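Long-range contacts in hypothetical protein (Haemophilus influenzae, PDB 2HJ1), which is of unknown function but belongs to the RnfH family of ubiquitin-like proteins and was crystallised as a domain-swapped dimer: residues B[14-19]-B[27-32]; B[19-24]-B[49-54]. All coordinates share one frame; numbering follows the deposited sequence.

Contact 1: residues B[14-19]-B[27-32]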
ATOM      1  N   ASN B  14      -8.873 -11.905   0.641  1.00 41.33           N
ATOM      2  CA  ASN B  14      -7.716 -12.059   1.508  1.00 41.19           C
ATOM      3  C   ASN B  14      -7.063 -10.731   1.777  1.00 39.55           C
ATOM      4  O   ASN B  14      -6.785  -9.947   0.854  1.00 38.22           O
ATOM      5  CB  ASN B  14      -6.705 -13.059   0.944  1.00 41.68           C
ATOM      6  CG  ASN B  14      -7.339 -14.443   0.735  1.00 45.79           C
ATOM      7  OD1 ASN B  14      -7.714 -14.785  -0.393  1.00 48.40           O
ATOM      8  ND2 ASN B  14      -7.530 -15.196   1.822  1.00 42.90           N
ATOM      9  N   ILE B  15      -6.806 -10.496   3.062  1.00 38.52           N
ATOM     10  CA  ILE B  15      -6.177  -9.240   3.489  1.00 37.90           C
ATOM     11  C   ILE B  15      -5.027  -9.558   4.402  1.00 37.46           C
ATOM     12  O   ILE B  15      -4.985 -10.652   4.959  1.00 38.57           O
ATOM     13  CB  ILE B  15      -7.226  -8.261   4.158  1.00 37.43           C
ATOM     14  CG1 ILE B  15      -7.893  -8.810   5.420  1.00 37.15           C
ATOM     15  CG2 ILE B  15      -8.340  -7.937   3.164  1.00 37.87           C
ATOM     16  CD1 ILE B  15      -7.123  -8.597   6.751  1.00 38.12           C
ATOM     17  N   GLU B  16      -4.115  -8.612   4.586  1.00 35.50           N
ATOM     18  CA  GLU B  16      -3.025  -8.752   5.532  1.00 36.11           C
ATOM     19  C   GLU B  16      -3.029  -7.681   6.594  1.00 33.63           C
ATOM     20  O   GLU B  16      -3.507  -6.567   6.365  1.00 33.56           O
ATOM     21  CB  GLU B  16      -1.663  -8.763   4.821  1.00 35.29           C
ATOM     22  CG  GLU B  16      -1.483  -9.929   3.847  1.00 40.67           C
ATOM     23  CD  GLU B  16      -0.154  -9.833   3.100  1.00 42.68           C
ATOM     24  OE1 GLU B  16       0.105  -8.787   2.475  1.00 50.09           O
ATOM     25  OE2 GLU B  16       0.655 -10.789   3.179  1.00 52.61           O
ATOM     26  N   ILE B  17      -2.475  -8.005   7.757  1.00 33.91           N
ATOM     27  CA  ILE B  17      -2.220  -7.004   8.793  1.00 33.35           C
ATOM     28  C   ILE B  17      -0.778  -7.098   9.212  1.00 33.26           C
ATOM     29  O   ILE B  17      -0.277  -8.214   9.440  1.00 32.58           O
ATOM     30  CB  ILE B  17      -3.161  -7.219  10.021  1.00 34.58           C
ATOM     31  CG1 ILE B  17      -4.601  -7.059   9.557  1.00 35.41           C
ATOM     32  CG2 ILE B  17      -2.895  -6.179  11.122  1.00 33.08           C
ATOM     33  CD1 ILE B  17      -5.604  -7.518  10.643  1.00 37.75           C
ATOM     34  N   ALA B  18      -0.107  -5.942   9.311  1.00 32.32           N
ATOM     35  CA  ALA B  18       1.321  -5.882   9.650  1.00 33.39           C
ATOM     36  C   ALA B  18       1.525  -4.907  10.795  1.00 34.20           C
ATOM     37  O   ALA B  18       0.883  -3.863  10.843  1.00 34.45           O
ATOM     38  CB  ALA B  18       2.170  -5.409   8.429  1.00 31.51           C
ATOM     39  N   TYR B  19       2.442  -5.246  11.676  1.00 36.19           N
ATOM     40  CA  TYR B  19       2.774  -4.397  12.789  1.00 38.73           C
ATOM     41  C   TYR B  19       4.166  -4.797  13.217  1.00 40.16           C
ATOM     42  O   TYR B  19       4.418  -5.971  13.482  1.00 40.86           O
ATOM     43  CB  TYR B  19       1.786  -4.622  13.951  1.00 38.38           C
ATOM     44  CG  TYR B  19       2.075  -3.804  15.204  1.00 37.98           C
ATOM     45  CD1 TYR B  19       1.934  -2.400  15.226  1.00 38.85           C
ATOM     46  CD2 TYR B  19       2.453  -4.437  16.361  1.00 37.91           C
ATOM     47  CE1 TYR B  19       2.213  -1.649  16.410  1.00 39.82           C
ATOM     48  CE2 TYR B  19       2.700  -3.702  17.545  1.00 41.97           C
ATOM     49  CZ  TYR B  19       2.586  -2.338  17.553  1.00 40.31           C
ATOM     50  OH  TYR B  19       2.831  -1.697  18.747  1.00 44.30           O
ATOM     51  N   LEU B  27       2.899 -10.288  11.078  1.00 35.76           N
ATOM     52  CA  LEU B  27       2.557 -10.252   9.675  1.00 37.50           C
ATOM     53  C   LEU B  27       1.626 -11.432   9.388  1.00 36.80           C
ATOM     54  O   LEU B  27       2.081 -12.554   9.295  1.00 37.86           O
ATOM     55  CB  LEU B  27       3.847 -10.370   8.847  1.00 37.32           C
ATOM     56  CG  LEU B  27       4.965  -9.302   8.642  1.00 42.10           C
ATOM     57  CD1 LEU B  27       4.702  -7.876   9.042  1.00 42.15           C
ATOM     58  CD2 LEU B  27       6.412  -9.684   9.057  1.00 41.83           C
ATOM     59  N   LYS B  28       0.340 -11.182   9.221  1.00 36.15           N
ATOM     60  CA  LYS B  28      -0.654 -12.261   9.074  1.00 36.81           C
ATOM     61  C   LYS B  28      -1.643 -11.954   7.984  1.00 36.08           C
ATOM     62  O   LYS B  28      -2.064 -10.824   7.836  1.00 36.33           O
ATOM     63  CB  LYS B  28      -1.423 -12.518  10.391  1.00 35.99           C
ATOM     64  CG  LYS B  28      -0.501 -13.006  11.483  1.00 37.58           C
ATOM     65  CD  LYS B  28      -1.114 -14.010  12.364  1.00 39.66           C
ATOM     66  CE  LYS B  28      -0.115 -14.488  13.380  1.00 40.32           C
ATOM     67  NZ  LYS B  28      -0.765 -14.959  14.688  1.00 37.98           N
ATOM     68  N   SER B  29      -2.009 -12.989   7.240  1.00 34.95           N
ATOM     69  CA  SER B  29      -2.991 -12.918   6.210  1.00 35.52           C
ATOM     70  C   SER B  29      -4.252 -13.634   6.725  1.00 35.77           C
ATOM     71  O   SER B  29      -4.144 -14.649   7.428  1.00 35.15           O
ATOM     72  CB  SER B  29      -2.412 -13.577   4.913  1.00 36.64           C
ATOM     73  OG  SER B  29      -3.420 -13.640   3.932  1.00 41.54           O
ATOM     74  N   PHE B  30      -5.430 -13.070   6.421  1.00 35.53           N
ATOM     75  CA  PHE B  30      -6.728 -13.634   6.831  1.00 36.29           C
ATOM     76  C   PHE B  30      -7.660 -13.666   5.664  1.00 36.42           C
ATOM     77  O   PHE B  30      -7.649 -12.780   4.830  1.00 36.86           O
ATOM     78  CB  PHE B  30      -7.410 -12.788   7.939  1.00 34.57           C
ATOM     79  CG  PHE B  30      -6.620 -12.730   9.223  1.00 34.49           C
ATOM     80  CD1 PHE B  30      -6.697 -13.761  10.129  1.00 33.03           C
ATOM     81  CD2 PHE B  30      -5.751 -11.663   9.478  1.00 32.22           C
ATOM     82  CE1 PHE B  30      -5.926 -13.747  11.314  1.00 34.62           C
ATOM     83  CE2 PHE B  30      -4.988 -11.621  10.655  1.00 30.97           C
ATOM     84  CZ  PHE B  30      -5.080 -12.651  11.567  1.00 33.72           C
ATOM     85  N   GLN B  31      -8.495 -14.680   5.639  1.00 37.60           N
ATOM     86  CA  GLN B  31      -9.614 -14.713   4.730  1.00 39.01           C
ATOM     87  C   GLN B  31     -10.804 -14.069   5.432  1.00 39.55           C
ATOM     88  O   GLN B  31     -11.107 -14.421   6.568  1.00 39.45           O
ATOM     89  CB  GLN B  31      -9.946 -16.151   4.343  1.00 38.67           C
ATOM     90  CG  GLN B  31     -11.026 -16.254   3.261  1.00 41.30           C
ATOM     91  CD  GLN B  31     -11.434 -17.700   3.028  1.00 46.91           C
ATOM     92  OE1 GLN B  31     -10.637 -18.495   2.537  1.00 46.94           O
ATOM     93  NE2 GLN B  31     -12.661 -18.051   3.413  1.00 45.79           N
ATOM     94  N   VAL B  32     -11.457 -13.108   4.766  1.00 40.89           N
ATOM     95  CA  VAL B  32     -12.536 -12.313   5.405  1.00 41.96           C
ATOM     96  C   VAL B  32     -13.716 -12.138   4.443  1.00 44.10           C
ATOM     97  O   VAL B  32     -13.550 -12.297   3.210  1.00 43.82           O
ATOM     98  CB  VAL B  32     -12.001 -10.920   5.852  1.00 42.55           C
ATOM     99  CG1 VAL B  32     -10.789 -11.077   6.777  1.00 40.21           C
ATOM    100  CG2 VAL B  32     -11.604 -10.030   4.638  1.00 40.18           C
TER
HETATM  101  O   HOH W   1      -5.559 -15.508   3.714  1.00 44.37           O

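Contact 2: residues B[19-24]-B[49-54]. With SO4 (sulfate ion), chain F.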
ATOM      1  N   TYR B  19       2.442  -5.246  11.676  1.00 36.19           N
ATOM      2  CA  TYR B  19       2.774  -4.397  12.789  1.00 38.73           C
ATOM      3  C   TYR B  19       4.166  -4.797  13.217  1.00 40.16           C
ATOM      4  O   TYR B  19       4.418  -5.971  13.482  1.00 40.86           O
ATOM      5  CB  TYR B  19       1.786  -4.622  13.951  1.00 38.38           C
ATOM      6  CG  TYR B  19       2.075  -3.804  15.204  1.00 37.98           C
ATOM      7  CD1 TYR B  19       1.934  -2.400  15.226  1.00 38.85           C
ATOM      8  CD2 TYR B  19       2.453  -4.437  16.361  1.00 37.91           C
ATOM      9  CE1 TYR B  19       2.213  -1.649  16.410  1.00 39.82           C
ATOM     10  CE2 TYR B  19       2.700  -3.702  17.545  1.00 41.97           C
ATOM     11  CZ  TYR B  19       2.586  -2.338  17.553  1.00 40.31           C
ATOM     12  OH  TYR B  19       2.831  -1.697  18.747  1.00 44.30           O
ATOM     13  N   ALA B  20       5.066  -3.842  13.366  1.00 42.59           N
ATOM     14  CA  ALA B  20       6.475  -4.245  13.540  1.00 47.22           C
ATOM     15  C   ALA B  20       6.923  -4.177  14.978  1.00 50.60           C
ATOM     16  O   ALA B  20       7.428  -3.173  15.429  1.00 52.49           O
ATOM     17  CB  ALA B  20       7.388  -3.443  12.681  1.00 45.85           C
ATOM     18  N   PHE B  21       6.716  -5.271  15.693  1.00 54.69           N
ATOM     19  CA  PHE B  21       7.159  -5.389  17.049  1.00 57.38           C
ATOM     20  C   PHE B  21       8.643  -5.669  16.887  1.00 58.81           C
ATOM     21  O   PHE B  21       9.024  -6.766  16.410  1.00 57.08           O
ATOM     22  CB  PHE B  21       6.418  -6.536  17.718  1.00 58.23           C
ATOM     23  CG  PHE B  21       6.752  -6.732  19.167  1.00 60.92           C
ATOM     24  CD1 PHE B  21       7.309  -7.932  19.602  1.00 61.96           C
ATOM     25  CD2 PHE B  21       6.446  -5.733  20.121  1.00 63.82           C
ATOM     26  CE1 PHE B  21       7.576  -8.137  20.959  1.00 62.07           C
ATOM     27  CE2 PHE B  21       6.712  -5.939  21.475  1.00 63.60           C
ATOM     28  CZ  PHE B  21       7.288  -7.144  21.883  1.00 62.07           C
ATOM     29  N   PRO B  22       9.482  -4.654  17.249  1.00 60.02           N
ATOM     30  CA  PRO B  22      10.896  -4.698  16.838  1.00 60.01           C
ATOM     31  C   PRO B  22      11.564  -5.911  17.530  1.00 59.38           C
ATOM     32  O   PRO B  22      11.363  -6.185  18.741  1.00 61.49           O
ATOM     33  CB  PRO B  22      11.454  -3.321  17.254  1.00 60.32           C
ATOM     34  CG  PRO B  22      10.546  -2.888  18.429  1.00 60.49           C
ATOM     35  CD  PRO B  22       9.165  -3.477  18.096  1.00 59.67           C
ATOM     36  N   GLU B  23      12.280  -6.662  16.720  1.00 56.68           N
ATOM     37  CA  GLU B  23      12.609  -8.074  16.974  1.00 56.06           C
ATOM     38  C   GLU B  23      11.558  -9.235  17.138  1.00 53.91           C
ATOM     39  O   GLU B  23      11.937 -10.335  17.512  1.00 55.02           O
ATOM     40  CB  GLU B  23      13.793  -8.213  17.936  1.00 57.43           C
ATOM     41  CG  GLU B  23      15.098  -7.598  17.381  1.00 58.70           C
ATOM     42  CD  GLU B  23      16.299  -8.020  18.195  1.00 63.92           C
ATOM     43  OE1 GLU B  23      16.084  -8.857  19.121  1.00 64.30           O
ATOM     44  OE2 GLU B  23      17.431  -7.537  17.895  1.00 65.31           O
ATOM     45  N   ARG B  24      10.284  -9.000  16.832  0.50 52.05           N
ATOM     46  CA  ARG B  24       9.419 -10.108  16.318  0.50 50.13           C
ATOM     47  C   ARG B  24       8.124  -9.605  15.681  0.50 48.33           C
ATOM     48  O   ARG B  24       7.080  -9.457  16.328  0.50 48.85           O
ATOM     49  CB  ARG B  24       9.173 -11.256  17.317  0.50 50.30           C
ATOM     50  CG  ARG B  24       8.458 -12.482  16.711  0.50 51.06           C
ATOM     51  CD  ARG B  24       9.076 -12.954  15.403  0.50 48.63           C
ATOM     52  NE  ARG B  24       8.316 -12.531  14.217  0.50 47.73           N
ATOM     53  CZ  ARG B  24       7.515 -13.316  13.498  0.50 44.24           C
ATOM     54  NH1 ARG B  24       6.876 -12.811  12.463  0.50 45.35           N
ATOM     55  NH2 ARG B  24       7.319 -14.587  13.819  0.50 44.62           N
ATOM     56  N   SER B  49      -5.118  -7.745  21.408  1.00 38.40           N
ATOM     57  CA  SER B  49      -4.783  -8.534  22.626  1.00 39.94           C
ATOM     58  C   SER B  49      -3.290  -8.854  22.752  1.00 39.95           C
ATOM     59  O   SER B  49      -2.719  -8.789  23.849  1.00 40.51           O
ATOM     60  CB  SER B  49      -5.610  -9.826  22.686  1.00 40.81           C
ATOM     61  OG  SER B  49      -6.992  -9.486  22.556  1.00 45.91           O
ATOM     62  N   GLN B  50      -2.642  -9.180  21.632  1.00 38.98           N
ATOM     63  CA  GLN B  50      -1.227  -9.473  21.651  1.00 38.61           C
ATOM     64  C   GLN B  50      -0.412  -8.198  21.925  1.00 39.32           C
ATOM     65  O   GLN B  50       0.614  -8.247  22.597  1.00 40.44           O
ATOM     66  CB  GLN B  50      -0.810 -10.108  20.318  1.00 38.05           C
ATOM     67  CG  GLN B  50       0.664 -10.556  20.289  1.00 37.18           C
ATOM     68  CD  GLN B  50       1.015 -11.278  19.014  1.00 37.22           C
ATOM     69  OE1 GLN B  50       0.148 -11.517  18.162  1.00 36.65           O
ATOM     70  NE2 GLN B  50       2.289 -11.615  18.856  1.00 32.93           N
ATOM     71  N   PHE B  51      -0.828  -7.066  21.373  1.00 39.33           N
ATOM     72  CA  PHE B  51      -0.091  -5.822  21.604  1.00 40.08           C
ATOM     73  C   PHE B  51      -1.014  -4.761  22.183  1.00 41.03           C
ATOM     74  O   PHE B  51      -1.524  -3.936  21.445  1.00 40.22           O
ATOM     75  CB  PHE B  51       0.505  -5.322  20.299  1.00 39.79           C
ATOM     76  CG  PHE B  51       1.396  -6.332  19.610  1.00 38.72           C
ATOM     77  CD1 PHE B  51       2.709  -6.510  20.018  1.00 43.16           C
ATOM     78  CD2 PHE B  51       0.920  -7.088  18.556  1.00 35.80           C
ATOM     79  CE1 PHE B  51       3.536  -7.453  19.377  1.00 42.46           C
ATOM     80  CE2 PHE B  51       1.733  -7.992  17.920  1.00 35.81           C
ATOM     81  CZ  PHE B  51       3.039  -8.169  18.324  1.00 38.60           C
ATOM     82  N   PRO B  52      -1.224  -4.781  23.515  1.00 42.41           N
ATOM     83  CA  PRO B  52      -2.185  -3.840  24.091  1.00 42.34           C
ATOM     84  C   PRO B  52      -1.734  -2.363  24.057  1.00 42.06           C
ATOM     85  O   PRO B  52      -2.559  -1.464  24.298  1.00 41.22           O
ATOM     86  CB  PRO B  52      -2.390  -4.368  25.506  1.00 42.59           C
ATOM     87  CG  PRO B  52      -1.122  -5.043  25.858  1.00 44.05           C
ATOM     88  CD  PRO B  52      -0.578  -5.623  24.552  1.00 42.94           C
ATOM     89  N   GLU B  53      -0.466  -2.111  23.706  1.00 40.67           N
ATOM     90  CA  GLU B  53      -0.001  -0.754  23.446  1.00 41.15           C
ATOM     91  C   GLU B  53      -0.552  -0.128  22.159  1.00 39.70           C
ATOM     92  O   GLU B  53      -0.458   1.065  21.998  1.00 40.17           O
ATOM     93  CB  GLU B  53       1.524  -0.699  23.392  1.00 42.65           C
ATOM     94  CG  GLU B  53       2.081  -1.553  22.209  1.00 46.45           C
ATOM     95  CD  GLU B  53       2.514  -2.970  22.621  1.00 50.87           C
ATOM     96  OE1 GLU B  53       3.658  -3.334  22.294  1.00 58.12           O
ATOM     97  OE2 GLU B  53       1.772  -3.713  23.282  1.00 49.37           O
ATOM     98  N   ILE B  54      -1.148  -0.899  21.255  1.00 38.23           N
ATOM     99  CA  ILE B  54      -1.739  -0.301  20.042  1.00 36.10           C
ATOM    100  C   ILE B  54      -3.006   0.497  20.453  1.00 38.19           C
ATOM    101  O   ILE B  54      -3.871  -0.041  21.146  1.00 37.27           O
ATOM    102  CB  ILE B  54      -2.127  -1.357  18.987  1.00 35.72           C
ATOM    103  CG1 ILE B  54      -0.874  -2.028  18.367  1.00 33.68           C
ATOM    104  CG2 ILE B  54      -3.014  -0.748  17.864  1.00 31.40           C
ATOM    105  CD1 ILE B  54      -1.249  -3.249  17.450  1.00 35.04           C
TER
HETATM  106  S   SO4 F 204       5.367 -11.630  21.147  0.70 68.12           S
HETATM  107  O1  SO4 F 204       5.257 -12.723  20.193  0.70 67.83           O
HETATM  108  O2  SO4 F 204       4.107 -10.881  21.160  0.70 62.61           O
HETATM  109  O3  SO4 F 204       5.620 -12.159  22.497  0.70 67.18           O
HETATM  110  O4  SO4 F 204       6.538 -10.857  20.744  0.70 66.78           O

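Contact 1: residues B[14-19]-B[27-32]
I15 of segment 14-19 packs against F30 and V32 of the antiparallel segment 27-32, and I17 against F30, in the N-terminal beta hairpin of a ubiquitin-like fold. Two hydrogen-bonded pairs, I15 with F30 and I17 with K28, tie the backbones together; the shortest of their four bonds runs from I17 N to K28 O at 2.8 Å.

On the face that carries the isoleucines, the F30 ring is touched from two directions. CD1 of I15 comes to the ring's edge, near its plane, 4.3 Å from F30 CD2, while I17 CD1 approaches obliquely, 4.1 Å from F30 CE2. CG1 of I15 lies between the backbone N and the carbonyl carbon (chi1 61°), and from there it meets V32 CG1 at 3.9 Å, the two branched side chains crossing at about a right angle. Beyond the hairpin, S45 of helix 38-45 touches both I17 and F30, and I80 of the second subunit packs on I17. Residues 16-19 also pair in parallel with a strand of that subunit, so the sheet continues across the dimer interface.

N14, E16, A18, L27, S29 and Q31 occupy the other face. A18 CB meets L27 CD1 at 3.6 Å, and E16 CG lies 3.9 Å from S29 CB. Near N14 a water joins the strands, 2.8 Å from S29 OG and weakly bound by N14 ND2 at 2.7 Å.

Contact 2: residues B[19-24]-B[49-54]
This is a largely buried aromatic cluster, Y19, F21 and F51, packing the loop of the N-terminal hairpin of the ubiquitin-like fold against the turn that follows helix 47-50. F51, the first residue to leave that helix, starts a type I turn closed by I54 N to F51 O, while F21 starts a type II turn closed by R24 N to F21 O.

Y19 directs a ring edge at one face of F51, with the centroids 4.9 Å apart and the planes at 59°. Q50 CG covers the opposite face of F51, offset toward the rim. The CE1 corner of F51 in turn sits over a face of F21, 3.3 Å from F21 CG, with the two rings set obliquely. With CG anti to the backbone N (chi1 178°), the Y19 ring reaches I54, whose CD1 lies over the ring centre, 3.7 Å from the centroid in a CH-pi contact. E53 CG approaches Y19 OH at 3.5 Å. R84 of the second subunit makes a weak hydrogen bond to that hydroxyl and a long, weak ion pair with E53.

Beside the cluster is a sulfate, probably from the crystallisation liquor; Q50 NE2 donates an almost straight hydrogen bond to its O2, 3.0 Å long.

Contacts 1 and 2 lie about 15 Å apart, centre to centre, and share Y19, the last residue of strand 12-19. Along the chain their segments alternate: 14-19 leads into the loop 19-24, segment 27-32 returns beside the first strand, and 49-54, which begins in the end of helix 47-50, comes after helix 38-45. Contact 1 is the paired body of the hairpin, whereas contact 2 fastens its loop end to the turn just beyond helix 47-50. Both also reach the second subunit, where I82 packs on Y19 and I54. The hairpin and its loop thus pack against both chains, consistent with a domain-swapped dimer in which the second subunit supplies the strand beside 12-19.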